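Local atomic coordinates of uncharacterized protein (Borrelia turicatae, PDB entry 5VJ4), a protein that is of unknown function but is a putative surface protein of a relapsing fever spirochete, differentially regulated during tick-mammal transmission and possibly lipid-binding. Residues D112-S117 and L143-V148; L167-I170 and T174-G177; D190-G195 and G274-V279; Y198-F201 and G206-R209; A259-D264 and G332-L337. All coordinates share one frame; numbering follows the deposited sequence.

How the interactions relate
All five contacts join helices or the turns beside them in a chain without strands. Interactions 1 and 2 use the two ends of helix 145-171, their centres about 36 Å apart. Interactions 2, 3 and 4 follow helix 176-201 from its start to its end. Interaction 1 touches interaction 4: Val147 CG1 lies 3.8 Å from Thr207 CG2, beside the start of helix 207-214, where two sulfates bind. Interactions 3 and 5 share helix 263-301, with centres about 24 Å apart, and both reach the second subunit; along the chain their segments alternate. Interactions 1 and 5 lie on opposite sides of the chain's centre, with centres about 49 Å apart.

Interaction 1. Residues D112-S117 and L143-V148; sequences DDFGVS and LGADVV
Where Phe114 meets Ala145, no hydrogen bond crosses between the segments; the shortest polar bond lies inside the turn that carries the ring, from Gly115 N to Asp112 O at 3.1 Å. It belongs to a Schellman motif in which Gly115 takes positive phi and ends helix 105-114. On the partner side the first helical bond, Val148 N to Gly144 O at 3.2 Å, opens helix 145-171, with Gly144 at its N-cap. The contact itself is apolar. Phe114 CG stands beside its own backbone N (chi1 -81°), and from there the ring lays one face over the first residues of the partner helix. Ala145 N sits 3.8 Å above the ring plane, over its centre, while Ala145 CB is 3.5 Å from Phe114 CG, at the inner end of the ring. At the far end Phe114 CZ comes within 4.1 Å of Gly144 CA. Val148 CG2 reaches Phe114 CE2 obliquely at 4.2 Å, one helical turn beyond Gly144. The ring thus spans the N-terminal turn of helix 145-171. Deeper along that helix, Val116 and Val148 both pack on Ile153, and Leu143 and Val147 lean on Thr207 of helix 207-214.

Interaction 2. Residues L167-I170 and T174-G177; sequences LKII and TNEG
Asn175 and Ile169 carry the one polar link of this contact, a side-chain to backbone hydrogen bond from Asn175 ND2 to Ile169 O of 2.9 Å. The bond is noticeably bent, with an N-H...O angle of 142°. The amide comes to the carbonyl oxygen from beyond its end, the C=O...N angle being 148°, and it approaches somewhat out of the carbonyl plane. The oxygen in turn lies off the plane of the Asn175 amide, so neither group is aligned ideally with the other. The carbonyl belongs to the last turn of helix 145-171, and the donor comes from the residue just before helix 176-201. The amide can make this reach because Asn175 CG stands beside its own backbone N, anti to the carbonyl carbon (chi1 -53°), on a CB that already points at the partner segment.

The rest is van der Waals packing and is sparse. Asn175 CB lies 3.9 Å from Ile169 O and 4.3 Å from Ile170 O, which places the root of the side chain alongside two successive carbonyls. Ile169 CG2 approaches Asn175 ND2 at 4.3 Å, giving the amide an aliphatic neighbour next to its hydrogen bond.

Thr174 N is hydrogen-bonded to Asp172 OD1 within the short connection between the two helices. Val228 of helix 224-229 touches both Ile169 and Asn175. Ile170 turns instead toward Phe224 of that helix and toward Lys179, Leu182 and Gln183 of helix 176-201, so the turn joining helices 145-171 and 176-201 also packs on helix 224-229.

Interaction 3. Residues D190-G195 and G274-V279; sequences DGLVKG and GVYYVV
Between residues 190-195 and 274-279 the nearest CA atoms are those of Leu192 and Tyr276, 8.1 Å apart, and the two residues meet at a kink in the second helix, where Gly274 has positive phi and the backbone N of Val275 and of Tyr276 lacks a bond to the preceding turn. Helical bonding is present again by Val278, whose N bonds to Gly274 O at 3.0 Å, and at Val279, whose N bonds to Val275 O.

Across the gap Leu192 does most of the work. Its CG stands beside its own backbone N (chi1 -71°); both methyls that follow reach Tyr276, and CD1 also meets Val279. Leu192 CD2 lies over one face of the Tyr276 ring, while Leu192 CG is 3.8 Å from Tyr276 CE1. Leu192 CD1 comes within 3.9 Å of Tyr276 CD1 and lies 3.6 Å from Val279 CG2. Tyr276 and Val279 are one turn apart on their helix, so the isobutyl group rests against two neighbours on a single helical face. Tyr276 swings its ring into this position because CG is anti to the backbone N (chi1 179°).

Tyr217, from a loop, covers Leu192 and Val279. Tyr276 also packs on Arg188, and Phe333 of the second subunit packs on it; next to it, Tyr277 OH is hydrogen-bonded to Phe339 O of the second subunit.

All three touching residues are buried and no hydrogen bond crosses between the segments. The contact between them is therefore apolar and presumably held by hydrophobic burial and dispersion, without directional bonds, next to the dimer interface.

Interaction 4. Residues Y198-F201 and G206-R209; sequences YDFF and GTDR. With SO4 (sulfate ion), chain D; SO4 (sulfate ion), chain F.
Phe200 and the turn Gly206-Thr207 form the innermost shell: Phe200 CD1 lies 3.9 Å from Gly206 O, and Phe200 CE1 lies 4.0 Å from Thr207 CG2, both partners approaching the ring obliquely. The ring is directed there by a CG anti to the backbone N (chi1 164°), and Phe210 and Ile152 also pack on the ring. In the same turn, amides at the start of helix 207-214 hold two sulfate ions, probably from the crystallisation liquor. The sulfate of chain D receives a nearly straight bond from Gly206 N to O4 (2.7 Å, N-H...O angle 168°) and a longer one from Arg209 N to O3 (3.2 Å). The sulfate of chain F is gripped through its O2 by Thr207, with both N and OG1 donating, at 2.7 and 2.9 Å. That double grip works because OG1 sits between the backbone N and the carbonyl carbon (chi1 55°). Arg349 NH2 also bonds to sulfate at this site. Farther out, Arg209 directs its guanidinium elsewhere, NH2 to Asp283 O and NH1 to Gln212 OE1. Backbone N-H groups of a first helical turn, starting from an N-cap glycine, are a familiar anion-binding site, in which the helix dipole would be expected to assist.

Interaction 5. Residues A259-D264 and G332-L337; sequences ATYDKD and GFTDGL
Tyr261 reaches from the loop before helix 263-301 to Thr334, in the last turn of helix 308-334, within an all-helical fold. Just past Thr334, Gly336 has positive phi and closes that helix with a Schellman motif, in which Leu337 N bonds to Gly332 O at 3.0 Å. From its CB, which points at the partner segment, the tyrosine extends with CG anti to the backbone N (chi1 -163°), and the ring comes to Thr334 edge-on. Along that edge Tyr261 CD2 is 4.1 Å from Thr334 OG1, and CE2 is nearer to the same oxygen, which lies close to the ring plane. Next comes Tyr261 CZ, 3.6 Å from Thr334 OG1. At the tip, Tyr261 OH lies beside the methyl, CG2, and is 3.3 Å from Thr334 OG1. That threonine oxygen is hydrogen-bonded to Lys331 O and to Phe330 O, consistent with one hydroxyl hydrogen shared between or alternating over two carbonyls, which would favour this rotamer. Val269 of helix 263-301 touches Thr334, and Phe333 packs both on Val269 and on Tyr276 of the second subunit. Thr334 OG1 takes its place at the ring edge with chi1 of 43°, between its own backbone N and carbonyl carbon.

Interaction 1. Residues D112-S117 and L143-V148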
# COMPACT_ATOMS: atom_id res chain seq x y z
N ASP A 112 22.11 -27.33 15.87
CA ASP A 112 23.16 -27.82 16.77
C ASP A 112 24.34 -28.37 15.97
O ASP A 112 25.49 -28.03 16.24
CB ASP A 112 22.61 -28.89 17.72
CG ASP A 112 21.94 -28.30 18.95
OD1 ASP A 112 21.92 -27.05 19.11
OD2 ASP A 112 21.44 -29.09 19.79
N ASP A 113 24.04 -29.16 14.95
CA ASP A 113 25.05 -29.61 13.98
C ASP A 113 25.83 -28.45 13.35
O ASP A 113 26.93 -28.66 12.88
CB ASP A 113 24.34 -30.41 12.88
CG ASP A 113 25.28 -31.23 12.05
OD1 ASP A 113 26.47 -31.37 12.44
OD2 ASP A 113 24.82 -31.76 11.00
N PHE A 114 25.26 -27.25 13.34
CA PHE A 114 25.88 -26.07 12.70
C PHE A 114 26.64 -25.16 13.66
O PHE A 114 27.46 -24.33 13.25
CB PHE A 114 24.81 -25.24 11.98
CG PHE A 114 24.43 -25.76 10.62
CD1 PHE A 114 24.91 -26.98 10.14
CD2 PHE A 114 23.54 -25.04 9.83
CE1 PHE A 114 24.53 -27.45 8.88
CE2 PHE A 114 23.15 -25.52 8.58
CZ PHE A 114 23.66 -26.71 8.10
N GLY A 115 26.39 -25.33 14.95
CA GLY A 115 27.02 -24.48 15.95
C GLY A 115 26.18 -23.28 16.28
O GLY A 115 26.70 -22.35 16.86
N VAL A 116 24.89 -23.27 15.94
CA VAL A 116 24.10 -22.09 16.22
C VAL A 116 23.84 -22.06 17.74
O VAL A 116 23.36 -23.03 18.30
CB VAL A 116 22.85 -21.97 15.31
N SER A 117 24.23 -20.94 18.36
CA SER A 117 23.89 -20.52 19.73
C SER A 117 22.40 -20.45 20.04
O SER A 117 21.56 -20.71 19.16
CB SER A 117 24.48 -19.13 19.98
OG SER A 117 24.33 -18.31 18.82
N LEU A 143 22.75 -25.54 2.48
CA LEU A 143 23.65 -24.39 2.48
C LEU A 143 24.94 -24.48 3.30
O LEU A 143 25.96 -23.85 2.94
CB LEU A 143 22.89 -23.13 2.92
CG LEU A 143 22.18 -22.27 1.87
CD1 LEU A 143 21.45 -21.17 2.62
CD2 LEU A 143 23.09 -21.69 0.79
N GLY A 144 24.90 -25.18 4.42
CA GLY A 144 26.12 -25.34 5.17
C GLY A 144 26.38 -24.27 6.19
O GLY A 144 26.17 -23.09 5.94
N ALA A 145 26.88 -24.72 7.35
CA ALA A 145 27.03 -23.91 8.54
C ALA A 145 27.80 -22.60 8.36
O ALA A 145 27.43 -21.59 8.96
CB ALA A 145 27.65 -24.73 9.67
N ASP A 146 28.85 -22.62 7.53
CA ASP A 146 29.67 -21.44 7.33
C ASP A 146 28.76 -20.28 6.85
O ASP A 146 28.69 -19.21 7.48
CB ASP A 146 30.80 -21.74 6.34
N VAL A 147 28.02 -20.54 5.77
CA VAL A 147 27.16 -19.53 5.15
C VAL A 147 26.02 -19.15 6.09
O VAL A 147 25.81 -17.98 6.38
CB VAL A 147 26.62 -19.97 3.79
CG1 VAL A 147 26.28 -18.75 2.99
CG2 VAL A 147 27.66 -20.80 3.02
N VAL A 148 25.30 -20.13 6.60
CA VAL A 148 24.18 -19.84 7.48
C VAL A 148 24.58 -18.92 8.64
O VAL A 148 23.93 -17.89 8.86
CB VAL A 148 23.55 -21.13 7.98
CG1 VAL A 148 22.58 -20.86 9.14
CG2 VAL A 148 22.82 -21.77 6.82

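Interaction 2. Residues L167-I170 and T174-G177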
# COMPACT_ATOMS: atom_id res chain seq x y z
N LEU A 167 13.37 -1.35 21.86
CA LEU A 167 12.30 -1.71 22.76
C LEU A 167 12.44 -1.03 24.12
O LEU A 167 11.44 -0.53 24.66
CB LEU A 167 12.17 -3.22 22.90
CG LEU A 167 11.05 -3.62 23.87
CD1 LEU A 167 9.68 -3.07 23.45
CD2 LEU A 167 11.00 -5.13 24.10
N LYS A 168 13.66 -0.99 24.67
CA LYS A 168 13.92 -0.29 25.94
C LYS A 168 13.46 1.17 25.87
O LYS A 168 12.82 1.67 26.80
CB LYS A 168 15.38 -0.35 26.35
CG LYS A 168 15.82 -1.62 27.04
CD LYS A 168 17.07 -1.36 27.87
CE LYS A 168 17.74 -2.64 28.31
NZ LYS A 168 18.62 -3.17 27.23
N ILE A 169 13.75 1.84 24.76
CA ILE A 169 13.25 3.20 24.57
C ILE A 169 11.69 3.24 24.56
O ILE A 169 11.09 4.12 25.16
CB ILE A 169 13.90 3.86 23.33
CG1 ILE A 169 15.30 4.44 23.68
CG2 ILE A 169 13.01 4.94 22.75
CD1 ILE A 169 16.43 3.43 23.77
N ILE A 170 11.05 2.28 23.91
CA ILE A 170 9.58 2.22 23.87
C ILE A 170 8.99 2.07 25.27
O ILE A 170 8.03 2.74 25.61
CB ILE A 170 9.06 1.07 22.96
CG1 ILE A 170 9.17 1.42 21.48
CG2 ILE A 170 7.61 0.71 23.27
CD1 ILE A 170 8.62 0.35 20.56
N THR A 174 8.63 7.43 30.67
CA THR A 174 8.61 8.78 30.07
C THR A 174 7.86 8.79 28.74
O THR A 174 7.10 9.71 28.43
CB THR A 174 10.03 9.31 29.77
OG1 THR A 174 10.77 9.38 30.98
CG2 THR A 174 9.99 10.70 29.10
N ASN A 175 8.08 7.75 27.96
CA ASN A 175 7.55 7.69 26.63
C ASN A 175 6.15 7.05 26.54
O ASN A 175 5.71 6.72 25.44
CB ASN A 175 8.58 7.02 25.71
CG ASN A 175 9.96 7.69 25.79
OD1 ASN A 175 10.08 8.91 25.64
ND2 ASN A 175 11.00 6.89 26.01
N GLU A 176 5.45 6.90 27.68
CA GLU A 176 4.06 6.37 27.69
C GLU A 176 3.21 7.02 26.60
O GLU A 176 2.57 6.32 25.80
CB GLU A 176 3.36 6.53 29.06
N GLY A 177 3.30 8.35 26.51
CA GLY A 177 2.50 9.15 25.59
C GLY A 177 2.61 8.75 24.15
O GLY A 177 1.67 8.95 23.37

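Interaction 3. Residues D190-G195 and G274-V279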
# COMPACT_ATOMS: atom_id res chain seq x y z
N ASP A 190 8.79 -5.38 11.60
CA ASP A 190 8.79 -6.86 11.74
C ASP A 190 8.30 -7.51 10.46
O ASP A 190 9.01 -8.33 9.85
CB ASP A 190 7.92 -7.33 12.91
CG ASP A 190 8.63 -7.23 14.26
OD1 ASP A 190 9.88 -7.12 14.29
OD2 ASP A 190 7.93 -7.28 15.31
N GLY A 191 7.13 -7.08 10.01
CA GLY A 191 6.53 -7.63 8.81
C GLY A 191 7.47 -7.58 7.65
O GLY A 191 7.67 -8.57 6.96
N LEU A 192 8.09 -6.41 7.46
CA LEU A 192 8.94 -6.20 6.30
C LEU A 192 10.15 -7.11 6.38
O LEU A 192 10.53 -7.74 5.38
CB LEU A 192 9.34 -4.74 6.18
CG LEU A 192 8.21 -3.79 5.76
CD1 LEU A 192 8.57 -2.39 6.18
CD2 LEU A 192 7.96 -3.82 4.28
N VAL A 193 10.72 -7.22 7.58
CA VAL A 193 11.83 -8.13 7.79
C VAL A 193 11.41 -9.56 7.50
O VAL A 193 12.08 -10.23 6.68
CB VAL A 193 12.44 -7.97 9.19
CG1 VAL A 193 13.62 -8.94 9.37
CG2 VAL A 193 12.90 -6.54 9.37
N LYS A 194 10.31 -10.00 8.10
CA LYS A 194 9.83 -11.37 7.83
C LYS A 194 9.62 -11.59 6.33
O LYS A 194 9.92 -12.67 5.83
CB LYS A 194 8.60 -11.72 8.65
CG LYS A 194 8.90 -11.82 10.16
CD LYS A 194 7.76 -11.27 11.01
CE LYS A 194 7.53 -12.06 12.30
NZ LYS A 194 8.61 -11.98 13.31
N GLY A 195 9.18 -10.56 5.61
CA GLY A 195 9.11 -10.61 4.14
C GLY A 195 10.43 -10.95 3.47
O GLY A 195 10.52 -11.79 2.57
N GLY A 274 2.60 6.27 3.25
CA GLY A 274 3.08 5.96 4.59
C GLY A 274 4.44 5.29 4.65
O GLY A 274 4.98 4.78 3.65
N VAL A 275 5.00 5.30 5.84
CA VAL A 275 6.34 4.79 6.02
C VAL A 275 6.54 3.34 5.60
O VAL A 275 7.58 2.99 5.07
CB VAL A 275 6.72 4.90 7.48
CG1 VAL A 275 8.09 4.30 7.71
CG2 VAL A 275 6.68 6.36 7.90
N TYR A 276 5.55 2.50 5.87
CA TYR A 276 5.62 1.11 5.51
C TYR A 276 5.93 0.95 4.03
O TYR A 276 6.89 0.27 3.68
CB TYR A 276 4.31 0.47 5.85
CG TYR A 276 4.17 -0.99 5.54
CD1 TYR A 276 4.66 -1.93 6.40
CD2 TYR A 276 3.47 -1.42 4.42
CE1 TYR A 276 4.48 -3.28 6.17
CE2 TYR A 276 3.29 -2.77 4.16
CZ TYR A 276 3.79 -3.69 5.05
OH TYR A 276 3.64 -5.03 4.81
N TYR A 277 5.15 1.59 3.16
CA TYR A 277 5.47 1.48 1.72
C TYR A 277 6.69 2.26 1.29
O TYR A 277 7.35 1.87 0.35
CB TYR A 277 4.30 1.81 0.81
CG TYR A 277 3.21 0.85 1.02
CD1 TYR A 277 2.27 1.04 2.04
CD2 TYR A 277 3.15 -0.31 0.27
CE1 TYR A 277 1.28 0.11 2.28
CE2 TYR A 277 2.18 -1.24 0.51
CZ TYR A 277 1.25 -1.04 1.52
OH TYR A 277 0.27 -1.97 1.76
N VAL A 278 6.99 3.36 1.99
CA VAL A 278 8.09 4.15 1.59
C VAL A 278 9.37 3.36 1.81
O VAL A 278 10.19 3.29 0.91
CB VAL A 278 8.16 5.50 2.32
CG1 VAL A 278 9.53 6.14 2.09
CG2 VAL A 278 7.10 6.42 1.78
N VAL A 279 9.54 2.78 2.99
CA VAL A 279 10.81 2.08 3.24
C VAL A 279 10.99 0.87 2.34
O VAL A 279 12.08 0.60 1.88
CB VAL A 279 11.04 1.71 4.71
CG1 VAL A 279 11.04 2.96 5.55
CG2 VAL A 279 10.01 0.74 5.23

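Interaction 4. Residues Y198-F201 and G206-R209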
# COMPACT_ATOMS: atom_id res chain seq x y z
N TYR A 198 10.90 -14.47 4.15
CA TYR A 198 10.14 -15.20 3.15
C TYR A 198 10.87 -15.28 1.81
O TYR A 198 11.14 -16.38 1.32
CB TYR A 198 8.75 -14.61 3.01
CG TYR A 198 7.82 -15.39 2.08
CD1 TYR A 198 8.02 -15.36 0.69
CD2 TYR A 198 6.70 -16.11 2.59
CE1 TYR A 198 7.17 -16.07 -0.17
CE2 TYR A 198 5.84 -16.81 1.73
CZ TYR A 198 6.09 -16.78 0.34
OH TYR A 198 5.32 -17.46 -0.57
N ASP A 199 11.24 -14.15 1.23
CA ASP A 199 11.82 -14.21 -0.11
C ASP A 199 13.02 -15.12 -0.10
O ASP A 199 13.27 -15.85 -1.07
CB ASP A 199 12.18 -12.83 -0.66
CG ASP A 199 10.96 -11.98 -1.02
OD1 ASP A 199 9.88 -12.53 -1.34
OD2 ASP A 199 11.09 -10.74 -0.99
N PHE A 200 13.74 -15.10 1.03
CA PHE A 200 14.96 -15.89 1.16
C PHE A 200 14.68 -17.39 1.26
O PHE A 200 15.28 -18.18 0.51
CB PHE A 200 15.81 -15.40 2.34
CG PHE A 200 16.85 -16.39 2.74
CD1 PHE A 200 17.89 -16.69 1.87
CD2 PHE A 200 16.76 -17.05 3.96
CE1 PHE A 200 18.82 -17.64 2.22
CE2 PHE A 200 17.70 -17.99 4.33
CZ PHE A 200 18.73 -18.29 3.45
N PHE A 201 13.78 -17.79 2.16
CA PHE A 201 13.46 -19.20 2.35
C PHE A 201 12.87 -19.86 1.13
O PHE A 201 13.28 -20.97 0.77
CB PHE A 201 12.63 -19.43 3.60
CG PHE A 201 13.42 -19.21 4.84
CD1 PHE A 201 14.55 -19.99 5.10
CD2 PHE A 201 13.12 -18.17 5.71
CE1 PHE A 201 15.33 -19.77 6.22
CE2 PHE A 201 13.89 -17.95 6.84
CZ PHE A 201 15.00 -18.75 7.10
N GLY A 206 19.02 -14.86 -2.54
CA GLY A 206 20.08 -15.63 -1.91
C GLY A 206 20.63 -15.06 -0.60
O GLY A 206 20.12 -14.10 -0.07
N THR A 207 21.69 -15.67 -0.09
CA THR A 207 22.31 -15.26 1.15
C THR A 207 22.87 -13.83 1.11
O THR A 207 22.67 -13.08 2.07
CB THR A 207 23.43 -16.23 1.55
OG1 THR A 207 24.37 -16.35 0.47
CG2 THR A 207 22.84 -17.57 1.87
N ASP A 208 23.52 -13.45 0.00
CA ASP A 208 24.09 -12.10 -0.12
C ASP A 208 23.02 -11.02 0.02
O ASP A 208 23.20 -10.07 0.79
CB ASP A 208 24.80 -11.90 -1.44
CG ASP A 208 25.79 -12.98 -1.74
OD1 ASP A 208 26.77 -13.10 -0.97
OD2 ASP A 208 25.58 -13.68 -2.76
N ARG A 209 21.92 -11.19 -0.71
CA ARG A 209 20.81 -10.26 -0.59
C ARG A 209 20.17 -10.25 0.79
O ARG A 209 19.86 -9.17 1.30
CB ARG A 209 19.76 -10.48 -1.68
CG ARG A 209 18.58 -9.50 -1.61
CD ARG A 209 18.99 -8.05 -1.77
NE ARG A 209 17.82 -7.19 -1.92
CZ ARG A 209 17.83 -5.88 -1.71
NH1 ARG A 209 18.94 -5.24 -1.32
NH2 ARG A 209 16.71 -5.20 -1.88
S SO4 D . 21.42 -12.83 -4.22
O1 SO4 D . 21.72 -13.58 -5.48
O2 SO4 D . 22.00 -11.47 -4.33
O3 SO4 D . 22.01 -13.41 -2.98
O4 SO4 D . 19.94 -12.84 -4.08
S SO4 F . 22.81 -18.51 -2.24
O1 SO4 F . 23.38 -18.92 -3.54
O2 SO4 F . 23.03 -17.06 -2.03
O3 SO4 F . 23.49 -19.16 -1.10
O4 SO4 F . 21.37 -18.88 -2.34

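Interaction 5. Residues A259-D264 and G332-L337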
# COMPACT_ATOMS: atom_id res chain seq x y z
N ALA A 259 10.33 19.79 -14.22
CA ALA A 259 9.70 21.08 -14.32
C ALA A 259 8.19 20.88 -14.15
O ALA A 259 7.55 21.67 -13.47
CB ALA A 259 10.03 21.72 -15.64
N THR A 260 7.65 19.81 -14.72
CA THR A 260 6.24 19.43 -14.54
C THR A 260 5.82 18.82 -13.17
O THR A 260 4.71 19.04 -12.70
CB THR A 260 5.80 18.46 -15.64
OG1 THR A 260 6.76 17.40 -15.70
CG2 THR A 260 5.75 19.16 -16.98
N TYR A 261 6.70 18.05 -12.54
CA TYR A 261 6.37 17.32 -11.29
C TYR A 261 7.37 17.79 -10.25
O TYR A 261 8.57 17.63 -10.42
CB TYR A 261 6.55 15.81 -11.51
CG TYR A 261 5.88 14.93 -10.49
CD1 TYR A 261 6.48 14.65 -9.24
CD2 TYR A 261 4.66 14.34 -10.78
CE1 TYR A 261 5.86 13.83 -8.30
CE2 TYR A 261 4.03 13.52 -9.85
CZ TYR A 261 4.63 13.28 -8.62
OH TYR A 261 3.98 12.49 -7.73
N ASP A 262 6.89 18.35 -9.15
CA ASP A 262 7.80 19.04 -8.22
C ASP A 262 7.90 18.34 -6.86
O ASP A 262 7.13 17.42 -6.55
CB ASP A 262 7.35 20.49 -8.03
CG ASP A 262 5.95 20.61 -7.39
OD1 ASP A 262 5.74 21.52 -6.55
OD2 ASP A 262 5.05 19.81 -7.72
N LYS A 263 8.84 18.82 -6.04
CA LYS A 263 9.12 18.26 -4.73
C LYS A 263 7.90 18.07 -3.83
O LYS A 263 7.84 17.12 -3.04
CB LYS A 263 10.20 19.07 -4.02
CG LYS A 263 10.85 18.41 -2.81
CD LYS A 263 11.66 17.14 -3.10
CE LYS A 263 12.46 16.60 -1.91
NZ LYS A 263 11.73 16.76 -0.61
N ASP A 264 6.91 18.94 -3.98
CA ASP A 264 5.71 18.87 -3.14
C ASP A 264 4.84 17.70 -3.52
O ASP A 264 4.34 16.99 -2.63
CB ASP A 264 4.90 20.17 -3.23
CG ASP A 264 5.50 21.30 -2.42
OD1 ASP A 264 6.40 21.04 -1.60
OD2 ASP A 264 5.06 22.46 -2.60
N GLY A 332 1.34 8.81 -12.21
CA GLY A 332 0.06 8.14 -12.16
C GLY A 332 -0.56 8.20 -10.78
O GLY A 332 -1.78 8.18 -10.64
N PHE A 333 0.27 8.29 -9.75
CA PHE A 333 -0.28 8.33 -8.42
C PHE A 333 -0.94 9.69 -8.20
O PHE A 333 -2.12 9.74 -7.89
CB PHE A 333 0.79 8.08 -7.40
CG PHE A 333 0.27 7.82 -6.03
CD1 PHE A 333 -0.30 8.84 -5.27
CD2 PHE A 333 0.37 6.55 -5.47
CE1 PHE A 333 -0.77 8.60 -3.99
CE2 PHE A 333 -0.10 6.30 -4.19
CZ PHE A 333 -0.68 7.32 -3.44
N THR A 334 -0.19 10.78 -8.36
CA THR A 334 -0.79 12.11 -8.18
C THR A 334 -1.91 12.37 -9.18
O THR A 334 -2.81 13.15 -8.89
CB THR A 334 0.25 13.24 -8.26
OG1 THR A 334 1.10 12.95 -9.34
CG2 THR A 334 1.08 13.32 -6.98
N ASP A 335 -1.89 11.70 -10.32
CA ASP A 335 -2.97 11.88 -11.30
C ASP A 335 -4.27 11.14 -11.00
O ASP A 335 -5.24 11.32 -11.72
CB ASP A 335 -2.54 11.54 -12.73
CG ASP A 335 -1.55 12.52 -13.29
OD1 ASP A 335 -0.93 12.14 -14.30
OD2 ASP A 335 -1.39 13.65 -12.76
N GLY A 336 -4.28 10.29 -9.98
CA GLY A 336 -5.50 9.55 -9.65
C GLY A 336 -5.67 8.23 -10.40
O GLY A 336 -6.69 7.54 -10.22
N LEU A 337 -4.67 7.88 -11.22
CA LEU A 337 -4.70 6.65 -12.03
C LEU A 337 -4.60 5.37 -11.20
O LEU A 337 -5.23 4.36 -11.56
CB LEU A 337 -3.62 6.68 -13.11
CG LEU A 337 -3.28 5.38 -13.85
CD1 LEU A 337 -4.47 4.74 -14.58
CD2 LEU A 337 -2.11 5.62 -14.80